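Local coordinates for glutathione S-transferase (Pseudomonas protegens, PDB 4IKH), which probably works as a glutathione transferase, joining glutathione to electrophilic substrates, and binds two glutathione molecules in the crystal, at residues W22-S27 / E48-S53; Q13-Q18 / Q59-F64; V165-L170 / D208-V213; P130-V135 / P190-L195. One frame throughout, in Å; residues are numbered along the deposited sequence.

Contact 1. Residues W22-S27 / E48-S53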
# COMPACT_ATOMS: atom_id res chain seq x y z
N TRP A 22 5.05 -13.73 23.99
CA TRP A 22 4.07 -13.61 22.91
C TRP A 22 4.26 -12.33 22.13
O TRP A 22 4.85 -11.35 22.61
CB TRP A 22 2.65 -13.65 23.46
CG TRP A 22 2.25 -14.96 24.09
CD1 TRP A 22 2.93 -16.15 24.04
CD2 TRP A 22 1.08 -15.20 24.88
NE1 TRP A 22 2.24 -17.11 24.75
CE2 TRP A 22 1.10 -16.55 25.27
CE3 TRP A 22 0.00 -14.40 25.28
CZ2 TRP A 22 0.09 -17.13 26.05
CZ3 TRP A 22 -1.00 -14.98 26.06
CH2 TRP A 22 -0.94 -16.32 26.44
N ILE A 23 3.73 -12.34 20.91
CA ILE A 23 3.68 -11.17 20.04
C ILE A 23 2.98 -10.00 20.75
O ILE A 23 1.86 -10.16 21.25
CB ILE A 23 2.94 -11.52 18.74
CG1 ILE A 23 3.75 -12.54 17.94
CG2 ILE A 23 2.65 -10.27 17.92
CD1 ILE A 23 3.00 -13.11 16.74
N GLN A 24 3.65 -8.85 20.79
CA GLN A 24 3.06 -7.64 21.37
C GLN A 24 2.33 -6.83 20.31
O GLN A 24 2.87 -6.56 19.23
CB GLN A 24 4.14 -6.77 22.02
CG GLN A 24 4.91 -7.47 23.11
CD GLN A 24 4.07 -7.73 24.34
OE1 GLN A 24 3.60 -6.79 24.99
NE2 GLN A 24 3.88 -9.01 24.68
N LEU A 25 1.09 -6.44 20.61
CA LEU A 25 0.29 -5.69 19.65
C LEU A 25 -0.02 -4.30 20.18
O LEU A 25 -0.68 -4.14 21.21
CB LEU A 25 -1.01 -6.43 19.32
CG LEU A 25 -2.03 -5.71 18.43
CD1 LEU A 25 -1.41 -5.35 17.09
CD2 LEU A 25 -3.28 -6.55 18.24
N TYR A 26 0.47 -3.29 19.47
CA TYR A 26 0.17 -1.91 19.79
C TYR A 26 -0.82 -1.40 18.76
O TYR A 26 -0.48 -1.19 17.59
CB TYR A 26 1.46 -1.09 19.81
CG TYR A 26 2.57 -1.80 20.55
CD1 TYR A 26 2.60 -1.82 21.94
CD2 TYR A 26 3.58 -2.47 19.87
CE1 TYR A 26 3.60 -2.48 22.63
CE2 TYR A 26 4.59 -3.13 20.55
CZ TYR A 26 4.60 -3.13 21.92
OH TYR A 26 5.59 -3.78 22.61
N SER A 27 -2.07 -1.23 19.20
CA SER A 27 -3.14 -0.98 18.25
C SER A 27 -4.36 -0.33 18.90
O SER A 27 -4.30 0.15 20.04
CB SER A 27 -3.55 -2.30 17.58
OG SER A 27 -4.33 -2.08 16.41
N GLU A 48 -0.32 -10.52 22.86
CA GLU A 48 -0.78 -9.61 23.91
C GLU A 48 -1.11 -8.26 23.30
O GLU A 48 -0.34 -7.72 22.51
CB GLU A 48 0.30 -9.45 24.98
CG GLU A 48 0.02 -8.33 25.97
CD GLU A 48 1.02 -8.29 27.10
OE1 GLU A 48 2.03 -9.03 27.04
OE2 GLU A 48 0.78 -7.53 28.06
N ALA A 49 -2.26 -7.70 23.67
CA ALA A 49 -2.72 -6.46 23.05
C ALA A 49 -2.62 -5.25 23.98
O ALA A 49 -3.01 -5.31 25.14
CB ALA A 49 -4.14 -6.61 22.53
N HIS A 50 -2.10 -4.16 23.44
CA HIS A 50 -2.00 -2.91 24.18
C HIS A 50 -2.72 -1.80 23.44
O HIS A 50 -2.45 -1.55 22.26
CB HIS A 50 -0.54 -2.54 24.40
CG HIS A 50 0.25 -3.60 25.10
ND1 HIS A 50 0.26 -3.73 26.47
CD2 HIS A 50 1.05 -4.58 24.62
CE1 HIS A 50 1.03 -4.75 26.80
NE2 HIS A 50 1.52 -5.28 25.70
N ARG A 51 -3.65 -1.15 24.12
CA ARG A 51 -4.40 -0.05 23.54
C ARG A 51 -3.56 1.23 23.50
O ARG A 51 -3.11 1.73 24.53
CB ARG A 51 -5.69 0.18 24.33
CG ARG A 51 -6.59 1.26 23.79
CD ARG A 51 -7.90 1.29 24.57
NE ARG A 51 -9.06 0.99 23.73
CZ ARG A 51 -9.87 1.92 23.24
NH1 ARG A 51 -10.91 1.56 22.48
NH2 ARG A 51 -9.66 3.20 23.50
N VAL A 52 -3.33 1.73 22.29
CA VAL A 52 -2.66 3.01 22.08
C VAL A 52 -3.72 4.09 21.95
O VAL A 52 -4.38 4.20 20.91
CB VAL A 52 -1.82 2.97 20.79
CG1 VAL A 52 -1.11 4.31 20.57
CG2 VAL A 52 -0.81 1.84 20.85
N SER A 53 -3.90 4.90 22.99
CA SER A 53 -4.98 5.89 22.99
C SER A 53 -4.59 7.18 22.27
O SER A 53 -3.57 7.79 22.59
CB SER A 53 -5.43 6.22 24.42
OG SER A 53 -6.55 7.09 24.40

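Contact 2. Residues Q13-Q18 / Q59-F64. With GSH (glutathione), chain B.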
# COMPACT_ATOMS: atom_id res chain seq x y z
N GLN A 13 8.51 0.39 27.98
CA GLN A 13 8.52 1.27 29.14
C GLN A 13 7.12 1.85 29.34
O GLN A 13 6.76 2.25 30.45
CB GLN A 13 9.55 2.39 28.96
CG GLN A 13 9.69 3.31 30.18
CD GLN A 13 10.80 4.33 30.01
OE1 GLN A 13 11.75 4.12 29.27
NE2 GLN A 13 10.67 5.46 30.71
N LYS A 14 6.34 1.90 28.27
CA LYS A 14 4.96 2.37 28.35
C LYS A 14 3.99 1.18 28.29
O LYS A 14 2.93 1.21 28.92
CB LYS A 14 4.65 3.36 27.23
CG LYS A 14 3.33 4.09 27.41
CD LYS A 14 3.09 5.12 26.32
CE LYS A 14 2.26 6.29 26.84
NZ LYS A 14 0.97 5.87 27.47
N TRP A 15 4.36 0.15 27.54
CA TRP A 15 3.53 -1.05 27.43
C TRP A 15 4.32 -2.31 27.80
O TRP A 15 4.77 -3.04 26.91
CB TRP A 15 2.95 -1.16 26.01
CG TRP A 15 2.01 -0.03 25.66
CD1 TRP A 15 0.72 0.13 26.08
CD2 TRP A 15 2.30 1.10 24.82
NE1 TRP A 15 0.19 1.28 25.56
CE2 TRP A 15 1.14 1.90 24.78
CE3 TRP A 15 3.43 1.51 24.10
CZ2 TRP A 15 1.08 3.09 24.05
CZ3 TRP A 15 3.36 2.69 23.38
CH2 TRP A 15 2.20 3.46 23.36
N PRO A 16 4.48 -2.55 29.11
CA PRO A 16 5.25 -3.70 29.60
C PRO A 16 4.51 -5.00 29.32
O PRO A 16 3.28 -5.05 29.45
CB PRO A 16 5.32 -3.46 31.12
CG PRO A 16 4.92 -2.03 31.32
CD PRO A 16 3.96 -1.74 30.21
N ALA A 17 5.25 -6.04 28.93
CA ALA A 17 4.63 -7.31 28.54
C ALA A 17 4.32 -8.22 29.72
O ALA A 17 5.23 -8.72 30.39
CB ALA A 17 5.50 -8.03 27.52
N GLN A 18 3.03 -8.43 29.97
CA GLN A 18 2.57 -9.42 30.94
C GLN A 18 2.96 -10.79 30.40
O GLN A 18 3.29 -11.70 31.16
CB GLN A 18 1.05 -9.36 31.10
CG GLN A 18 0.46 -7.95 31.20
CD GLN A 18 0.58 -7.34 32.59
OE1 GLN A 18 -0.01 -7.84 33.56
NE2 GLN A 18 1.35 -6.26 32.70
N GLN A 59 0.41 7.82 20.45
CA GLN A 59 1.09 7.47 19.21
C GLN A 59 2.20 8.47 18.86
O GLN A 59 2.90 8.29 17.86
CB GLN A 59 0.10 7.33 18.05
CG GLN A 59 -0.32 8.64 17.38
CD GLN A 59 -1.48 9.31 18.07
OE1 GLN A 59 -1.69 9.16 19.28
NE2 GLN A 59 -2.26 10.07 17.31
N MSE A 60 2.35 9.50 19.68
CA MSE A 60 3.34 10.54 19.45
C MSE A 60 4.52 10.43 20.42
O MSE A 60 5.54 11.09 20.25
CB MSE A 60 2.70 11.93 19.56
CG MSE A 60 1.56 12.15 18.57
SE MSE A 60 2.18 12.17 16.72
CE MSE A 60 0.44 12.10 15.83
N THR A 61 4.36 9.59 21.44
CA THR A 61 5.40 9.37 22.44
C THR A 61 6.63 8.72 21.80
O THR A 61 6.49 7.94 20.85
CB THR A 61 4.90 8.47 23.59
OG1 THR A 61 4.61 7.15 23.09
CG2 THR A 61 3.64 9.06 24.22
N PRO A 62 7.83 9.07 22.29
CA PRO A 62 9.08 8.47 21.80
C PRO A 62 9.04 6.94 21.91
O PRO A 62 9.62 6.25 21.06
CB PRO A 62 10.12 9.03 22.76
CG PRO A 62 9.56 10.35 23.19
CD PRO A 62 8.07 10.14 23.28
N GLU A 63 8.36 6.43 22.93
CA GLU A 63 8.23 4.99 23.14
C GLU A 63 7.52 4.30 21.97
O GLU A 63 7.96 3.24 21.51
CB GLU A 63 7.49 4.69 24.45
CG GLU A 63 8.25 5.09 25.71
CD GLU A 63 7.88 6.47 26.21
OE1 GLU A 63 7.61 7.36 25.37
OE2 GLU A 63 7.86 6.67 27.44
N PHE A 64 6.44 4.90 21.48
CA PHE A 64 5.72 4.33 20.35
C PHE A 64 6.52 4.52 19.06
O PHE A 64 6.61 3.61 18.24
CB PHE A 64 4.31 4.92 20.21
CG PHE A 64 3.48 4.29 19.12
CD1 PHE A 64 2.93 3.02 19.29
CD2 PHE A 64 3.25 4.95 17.92
CE1 PHE A 64 2.17 2.43 18.29
CE2 PHE A 64 2.49 4.37 16.91
CZ PHE A 64 1.95 3.10 17.09
N1 GSH B . -0.68 2.48 6.01
CA1 GSH B . -0.84 2.37 7.42
C1 GSH B . -1.17 0.95 7.80
O11 GSH B . -1.84 0.23 7.01
O12 GSH B . -0.79 0.47 8.92
CB1 GSH B . -1.95 3.26 7.87
CG1 GSH B . -2.04 3.17 9.39
CD1 GSH B . -2.99 4.21 9.93
OE1 GSH B . -3.50 5.02 9.20
N2 GSH B . -3.31 4.22 11.36
CA2 GSH B . -4.21 5.20 11.88
C2 GSH B . -3.42 5.96 12.93
O2 GSH B . -2.63 5.34 13.64
CB2 GSH B . -5.39 4.55 12.52
SG2 GSH B . -6.31 3.53 11.38
N3 GSH B . -3.58 7.39 13.13
CA3 GSH B . -2.81 8.05 14.16
C3 GSH B . -2.31 9.36 13.65
O31 GSH B . -2.23 9.56 12.41
O32 GSH B . -1.96 10.25 14.46

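Contact 3. Residues V165-L170 / D208-V213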
# COMPACT_ATOMS: atom_id res chain seq x y z
N VAL A 165 -14.97 -1.66 -8.59
CA VAL A 165 -13.91 -2.53 -9.06
C VAL A 165 -13.98 -3.83 -8.26
O VAL A 165 -13.94 -4.93 -8.82
CB VAL A 165 -12.52 -1.89 -8.88
CG1 VAL A 165 -11.42 -2.94 -9.01
CG2 VAL A 165 -12.31 -0.78 -9.89
N LEU A 166 -14.12 -3.68 -6.95
CA LEU A 166 -14.19 -4.82 -6.07
C LEU A 166 -15.50 -5.61 -6.29
O LEU A 166 -15.52 -6.85 -6.23
CB LEU A 166 -14.12 -4.34 -4.62
CG LEU A 166 -13.98 -5.47 -3.60
CD1 LEU A 166 -12.62 -6.13 -3.74
CD2 LEU A 166 -14.19 -4.93 -2.19
N ASP A 167 -16.59 -4.89 -6.53
CA ASP A 167 -17.89 -5.55 -6.74
C ASP A 167 -17.87 -6.41 -7.99
O ASP A 167 -18.31 -7.57 -7.97
CB ASP A 167 -19.02 -4.53 -6.80
CG ASP A 167 -20.40 -5.18 -6.79
OD1 ASP A 167 -20.81 -5.70 -5.73
OD2 ASP A 167 -21.07 -5.17 -7.85
N LYS A 168 -17.36 -5.85 -9.09
CA LYS A 168 -17.21 -6.60 -10.33
C LYS A 168 -16.36 -7.84 -10.09
O LYS A 168 -16.65 -8.91 -10.61
CB LYS A 168 -16.57 -5.71 -11.39
CG LYS A 168 -16.20 -6.42 -12.69
CD LYS A 168 -17.34 -6.36 -13.69
CE LYS A 168 -16.86 -6.66 -15.11
NZ LYS A 168 -15.84 -5.66 -15.57
N HIS A 169 -15.31 -7.71 -9.30
CA HIS A 169 -14.37 -8.81 -9.08
C HIS A 169 -14.96 -9.96 -8.25
O HIS A 169 -14.63 -11.12 -8.47
CB HIS A 169 -13.11 -8.30 -8.39
CG HIS A 169 -12.19 -9.39 -7.93
ND1 HIS A 169 -11.36 -10.09 -8.79
CD2 HIS A 169 -11.95 -9.90 -6.69
CE1 HIS A 169 -10.66 -10.97 -8.10
NE2 HIS A 169 -11.00 -10.88 -6.83
N LEU A 170 -15.81 -9.63 -7.29
CA LEU A 170 -16.33 -10.61 -6.34
C LEU A 170 -17.48 -11.41 -6.94
O LEU A 170 -17.92 -12.42 -6.36
CB LEU A 170 -16.76 -9.94 -5.03
CG LEU A 170 -15.62 -9.41 -4.15
CD1 LEU A 170 -16.19 -8.56 -3.02
CD2 LEU A 170 -14.83 -10.58 -3.59
N ASP A 208 -25.65 -0.16 -1.16
CA ASP A 208 -26.57 -1.20 -1.63
C ASP A 208 -26.37 -1.53 -3.12
O ASP A 208 -26.78 -2.60 -3.58
CB ASP A 208 -28.05 -0.85 -1.32
CG ASP A 208 -28.36 -0.80 0.18
OD1 ASP A 208 -27.59 -1.39 0.97
OD2 ASP A 208 -29.37 -0.18 0.58
N ASN A 209 -25.71 -0.65 -3.86
CA ASN A 209 -25.43 -0.89 -5.28
C ASN A 209 -24.27 -1.85 -5.51
O ASN A 209 -23.90 -2.11 -6.65
CB ASN A 209 -25.11 0.42 -5.99
CG ASN A 209 -26.26 1.39 -5.98
OD1 ASN A 209 -27.41 1.00 -6.12
ND2 ASN A 209 -25.96 2.68 -5.81
N PHE A 210 -23.69 -2.37 -4.43
CA PHE A 210 -22.55 -3.27 -4.56
C PHE A 210 -22.86 -4.52 -3.78
O PHE A 210 -22.24 -4.78 -2.75
CB PHE A 210 -21.26 -2.60 -4.07
CG PHE A 210 -21.00 -1.28 -4.73
CD1 PHE A 210 -20.55 -1.22 -6.04
CD2 PHE A 210 -21.23 -0.10 -4.05
CE1 PHE A 210 -20.33 -0.01 -6.66
CE2 PHE A 210 -21.01 1.13 -4.66
CZ PHE A 210 -20.56 1.17 -5.97
N PRO A 211 -23.83 -5.31 -4.28
CA PRO A 211 -24.34 -6.49 -3.58
C PRO A 211 -23.25 -7.52 -3.30
O PRO A 211 -23.34 -8.19 -2.26
CB PRO A 211 -25.34 -7.10 -4.57
CG PRO A 211 -25.61 -6.08 -5.59
CD PRO A 211 -24.43 -5.16 -5.62
N GLU A 212 -22.28 -7.67 -4.19
CA GLU A 212 -21.23 -8.66 -3.99
C GLU A 212 -20.34 -8.27 -2.82
O GLU A 212 -19.98 -9.12 -1.99
CB GLU A 212 -20.36 -8.85 -5.25
CG GLU A 212 -21.14 -8.99 -6.56
CD GLU A 212 -21.90 -10.30 -6.67
OE1 GLU A 212 -21.65 -11.22 -5.86
OE2 GLU A 212 -22.74 -10.41 -7.60
N VAL A 213 -19.99 -6.99 -2.76
CA VAL A 213 -19.22 -6.43 -1.65
C VAL A 213 -19.96 -6.63 -0.32
O VAL A 213 -19.37 -7.05 0.68
CB VAL A 213 -18.95 -4.93 -1.86
CG1 VAL A 213 -18.32 -4.30 -0.63
CG2 VAL A 213 -18.06 -4.71 -3.08

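Contact 4. Residues P130-V135 / P190-L195. With GSH (glutathione), chain D.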
# COMPACT_ATOMS: atom_id res chain seq x y z
N PRO A 130 -6.50 4.47 1.94
CA PRO A 130 -6.26 5.92 1.91
C PRO A 130 -7.46 6.72 1.42
O PRO A 130 -7.72 7.83 1.92
CB PRO A 130 -5.11 6.07 0.89
CG PRO A 130 -4.38 4.77 0.97
CD PRO A 130 -5.51 3.73 1.15
N MSE A 131 -8.18 6.19 0.44
CA MSE A 131 -9.31 6.93 -0.10
C MSE A 131 -10.54 6.92 0.81
O MSE A 131 -11.19 7.95 0.96
CB MSE A 131 -9.65 6.46 -1.52
CG MSE A 131 -8.49 6.67 -2.51
SE MSE A 131 -8.04 8.55 -2.81
CE MSE A 131 -6.43 8.68 -1.68
N PHE A 132 -10.85 5.78 1.43
CA PHE A 132 -11.96 5.75 2.39
C PHE A 132 -11.61 6.68 3.57
O PHE A 132 -12.48 7.33 4.14
CB PHE A 132 -12.24 4.33 2.92
CG PHE A 132 -12.90 3.40 1.91
CD1 PHE A 132 -13.02 3.75 0.57
CD2 PHE A 132 -13.39 2.16 2.32
CE1 PHE A 132 -13.60 2.88 -0.34
CE2 PHE A 132 -13.98 1.28 1.41
CZ PHE A 132 -14.09 1.65 0.08
N GLY A 133 -10.33 6.72 3.93
CA GLY A 133 -9.87 7.61 4.98
C GLY A 133 -10.18 9.07 4.68
O GLY A 133 -10.53 9.84 5.58
N GLN A 134 -10.05 9.46 3.41
CA GLN A 134 -10.38 10.82 3.02
C GLN A 134 -11.90 11.07 3.11
O GLN A 134 -12.33 12.18 3.45
CB GLN A 134 -9.86 11.14 1.62
CG GLN A 134 -8.34 10.99 1.47
CD GLN A 134 -7.59 11.31 2.74
OE1 GLN A 134 -7.05 10.42 3.39
NE2 GLN A 134 -7.57 12.59 3.12
N VAL A 135 -12.71 10.05 2.81
CA VAL A 135 -14.16 10.21 2.95
C VAL A 135 -14.49 10.49 4.41
O VAL A 135 -15.34 11.34 4.72
CB VAL A 135 -14.95 8.96 2.47
CG1 VAL A 135 -16.42 9.14 2.74
CG2 VAL A 135 -14.73 8.72 1.00
N PRO A 190 -12.53 -4.84 6.86
CA PRO A 190 -12.65 -3.92 8.00
C PRO A 190 -12.82 -2.47 7.54
O PRO A 190 -13.44 -1.68 8.26
CB PRO A 190 -11.30 -4.06 8.70
CG PRO A 190 -10.90 -5.46 8.41
CD PRO A 190 -11.33 -5.69 6.99
N TRP A 191 -12.27 -2.13 6.38
CA TRP A 191 -12.43 -0.77 5.84
C TRP A 191 -13.82 -0.52 5.25
O TRP A 191 -14.38 0.56 5.41
CB TRP A 191 -11.36 -0.47 4.80
CG TRP A 191 -10.17 0.26 5.38
CD1 TRP A 191 -8.92 -0.24 5.63
CD2 TRP A 191 -10.14 1.63 5.80
NE1 TRP A 191 -8.12 0.74 6.17
CE2 TRP A 191 -8.84 1.90 6.28
CE3 TRP A 191 -11.09 2.66 5.81
CZ2 TRP A 191 -8.46 3.15 6.76
CZ3 TRP A 191 -10.72 3.90 6.29
CH2 TRP A 191 -9.41 4.14 6.76
N ILE A 192 -14.37 -1.52 4.56
CA ILE A 192 -15.72 -1.39 4.02
C ILE A 192 -16.70 -1.27 5.17
O ILE A 192 -17.58 -0.41 5.15
CB ILE A 192 -16.06 -2.56 3.09
CG1 ILE A 192 -15.06 -2.57 1.92
CG2 ILE A 192 -17.48 -2.41 2.55
CD1 ILE A 192 -14.99 -3.88 1.21
N ARG A 193 -16.50 -2.09 6.20
CA ARG A 193 -17.28 -1.98 7.43
C ARG A 193 -17.21 -0.58 8.04
O ARG A 193 -18.21 -0.01 8.45
CB ARG A 193 -16.78 -3.00 8.45
CG ARG A 193 -17.43 -2.90 9.82
CD ARG A 193 -16.93 -4.01 10.73
NE ARG A 193 -17.54 -3.95 12.05
CZ ARG A 193 -17.04 -3.26 13.07
NH1 ARG A 193 -15.93 -2.55 12.92
NH2 ARG A 193 -17.65 -3.26 14.24
N ASN A 194 -16.01 -0.02 8.09
CA ASN A 194 -15.84 1.26 8.75
C ASN A 194 -16.47 2.39 7.93
O ASN A 194 -17.07 3.31 8.48
CB ASN A 194 -14.36 1.52 9.00
CG ASN A 194 -14.10 2.82 9.74
OD1 ASN A 194 -14.29 2.92 10.95
ND2 ASN A 194 -13.64 3.83 9.00
N LEU A 195 -16.36 2.31 6.60
CA LEU A 195 -16.93 3.33 5.72
C LEU A 195 -18.43 3.49 5.96
O LEU A 195 -18.95 4.61 6.05
CB LEU A 195 -16.68 2.96 4.26
CG LEU A 195 -17.14 3.97 3.20
CD1 LEU A 195 -16.27 5.23 3.27
CD2 LEU A 195 -17.09 3.37 1.80
N1 GSH D . -5.45 12.65 11.80
CA1 GSH D . -4.90 12.16 10.60
C1 GSH D . -5.72 12.60 9.43
O11 GSH D . -6.50 13.59 9.53
O12 GSH D . -5.62 11.98 8.32
CB1 GSH D . -4.87 10.67 10.66
CG1 GSH D . -6.27 10.09 10.86
CD1 GSH D . -6.17 8.64 10.43
OE1 GSH D . -5.13 8.06 10.66
N2 GSH D . -7.27 7.96 9.74
CA2 GSH D . -7.11 6.59 9.33
C2 GSH D . -6.77 6.53 7.85
O2 GSH D . -7.29 7.33 7.06
CB2 GSH D . -8.37 5.83 9.58
SG2 GSH D . -8.73 5.74 11.31
N3 GSH D . -5.83 5.55 7.31
CA3 GSH D . -5.56 5.56 5.87
C3 GSH D . -5.03 4.25 5.37
O31 GSH D . -5.22 3.18 6.00
O32 GSH D . -4.38 4.20 4.30

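Contact 1. Residues W22-S27 / E48-S53
Ile-23 O accepts the amide of Glu-48, opening a parallel pairing of strand 23-27 with strand 48-51, whose axes come within 4.7 Å at an angle of 23°. Four more backbone bonds follow: Leu-25 N to Glu-48 O, His-50 N to Leu-25 O, Ser-27 N to His-50 O and Val-52 N to Ser-27 O, the last reaching one residue past the end of strand 48-51. Polar side chains gather on the face carrying Gln-24, Tyr-26, Glu-48 and His-50. His-50 NE2 donates to Gln-24 OE1 at 2.7 Å, the oxygen lying at the imidazole edge, 15° out of the ring plane. Gln-24 NE2 gives one bond to Glu-48 OE1 at 3.0 Å, coming from above the carboxylate plane, and another to Trp-22 O at 3.3 Å. The Gln-24 chain is bent at chi2 (-70°), which carries its amide toward the neighbouring strand, where bonds at both ends fix its rotation. The buried Glu-48 carboxylate is also gripped by the amides of Phe-19 and Gln-18. Ring and apolar contacts fill in around these bonds. The Tyr-26 and His-50 rings are nearly parallel but slid apart so that they barely overlap, Tyr-26 CE1 lying 3.9 Å from His-50 CD2. Val-52 CG2 packs on Tyr-26 CB at 3.8 Å, and on the other face Leu-25 CD2 reaches Ala-49 CB. Both strands belong to the beta-alpha-beta unit of the thioredoxin-like domain: helix 31-43 packs on Ile-23 and Leu-25, and strand 75-78 runs antiparallel along the other edge of strand 23-27.

Contact 2. Residues Q13-Q18 / Q59-F64
Beside the glutathione pocket of the thioredoxin-like domain, Lys-14 and Trp-15 of the loop before strand 23-27 pack against Thr-61, Glu-63 and Phe-64 at the start of helix 62-65. No hydrogen bond crosses between the two segments; hydrocarbon does the touching. The six-membered end of the Trp-15 indole meets Phe-64 edge on, CZ3 standing 4.0 Å from Phe-64 CB. Lys-14 CG lies over the centre of the same indole, 3.9 Å above its plane. Farther along, Lys-14 CE meets Thr-61 CG2 at 4.1 Å, the two side chains crossing at about a right angle, while Lys-14 CB rests near Glu-63 CB. The ammonium group turns off at chi4 (-54°) and forms its salt bridge with Asp-58. Thr-61 is the N-cap of the helix: its OG1 accepts weakly from Phe-64 N at 3.3 Å and is also hydrogen-bonded to Asp-58 O. The Gln-59 side chain leaves the loop behind and faces the ligand: Gln-59 NE2 donates to glutathione O32, on the glycyl carboxylate, at 2.9 Å in a nearly straight bond (171°). Selenomethionine Met-60 brings its CE to 3.3 Å from this O32. A leucine in place of Gln-59 offers no N-H, and O32 would probably lose this bond, leaving the glycyl end freer to turn. Trp-15 also meets the His-50 ring and gives a weak bond to Arg-51 O, while Phe-64 touches Tyr-26 and Ile-73; loop and short helix thus lie against the sheet face opposite helix 31-43.

Contact 3. Residues V165-L170 / D208-V213
Asp-167 CB lies at the edge of the Phe-210 ring, near its plane and 3.7 Å from CD1, with the carboxylate turned 72° to that ring. Around the carboxylate itself, OD1 has Pro-211 CD on its flank at 3.7 Å and Glu-212 CB crowded against it at 3.2 Å. The same oxygen accepts from Glu-212 N at 2.9 Å, met nearly in line with its own C-O bond although the hydrogen bond is bent at the hydrogen (131°), and takes a weak second bond from Val-213 N at 3.3 Å. With CG anti to the backbone N (chi1 -171°), the carboxylate of Asp-167 reaches the first turn of helix 211-220. Phe-210, at the N-cap position, has no side-chain acceptor, so a carboxylate from helix 150-170 serves these amides within the all-helical C-terminal domain, and the helix start would tend to favour its negative charge. With a leucine in place of Asp-167, the amides of Glu-212 and Val-213 would probably be left without this acceptor. Glu-212 bends its own carboxylate off to a salt bridge with Arg-215, while its CB packs on Leu-170 CB at 3.8 Å. Leu-170 CD1 reaches Val-213 CA, and Leu-166 CD2 meets Val-213 CG2 at 4.0 Å, these last two side chains crossing at about a right angle. Leu-163 touches Phe-210 and Val-213 from the same helix 150-170, and Ile-192 of helix 183-196 touches Leu-166 and Val-213.

Contact 4. Residues P130-V135 / P190-L195
Phe-132 is the main bump: its ring reaches across from segment 130-135 of helix 111-140 into a hollow formed by Trp-191, Ile-192 and Leu-195. The two segments run almost the same way, 13° apart, with axes 10.3 Å from each other, and large side chains bridge that distance. Leu-195 CD2 sits over the centre of one face of the Phe-132 ring in a CH-pi contact, 3.8 Å from the centroid and 11° off the normal. At the ring edge sit Trp-191 O and Ile-192 CG1, the latter 4.0 Å from Phe-132 CE2. The fork of Leu-195 (CG anti to the backbone N, chi1 -176°) straddles two partners, its CD1 meeting Val-135 CG1 at 3.9 Å. In return, the indole of Trp-191 slots beside the first helix, its CE3 pressed to 3.5 Å from Phe-132 CB and its CZ3 close to Gly-133 N. Trp-191 NE1 bonds to Asn-32 OD1, which fixes the turn of the indole. Glutathione lies against its far end, C2 at the ring edge and O31 3.3 Å from Trp-191 CZ2. Gly-133 has no side chain, so the ligand's O2 comes to 3.3 Å from its CA. Asn-32 ND2 and Arg-154 NH1 of the second subunit also bind this ligand. Buried packing of helices 111-140 and 183-196 thus forms part of the C-terminal domain's wall of a second glutathione site, facing the thioredoxin-like domain.

How the contacts relate
The four contacts form two pairs, one in each domain. Contacts 1 and 2, with centres 9 Å apart, share an interface where Trp-15 CD1 packs on His-50 CB at 3.4 Å. Contacts 3 and 4, centred 15 Å apart, meet through Ile-192, whose CD1 lies 3.7 Å from Leu-166 CD2. Between the pairs nothing touches: contacts 1 and 4 stay about 11 Å apart at their nearest atoms, and the glutathiones occupy the cleft between the domains. Contact 2 holds one through Gln-59, contact 4 lines the other, and Trp-191 comes within about 5 Å of the first as well. Contact 3 lies farther back, the Leu-166 side chain about 14 Å from a bound glutathione.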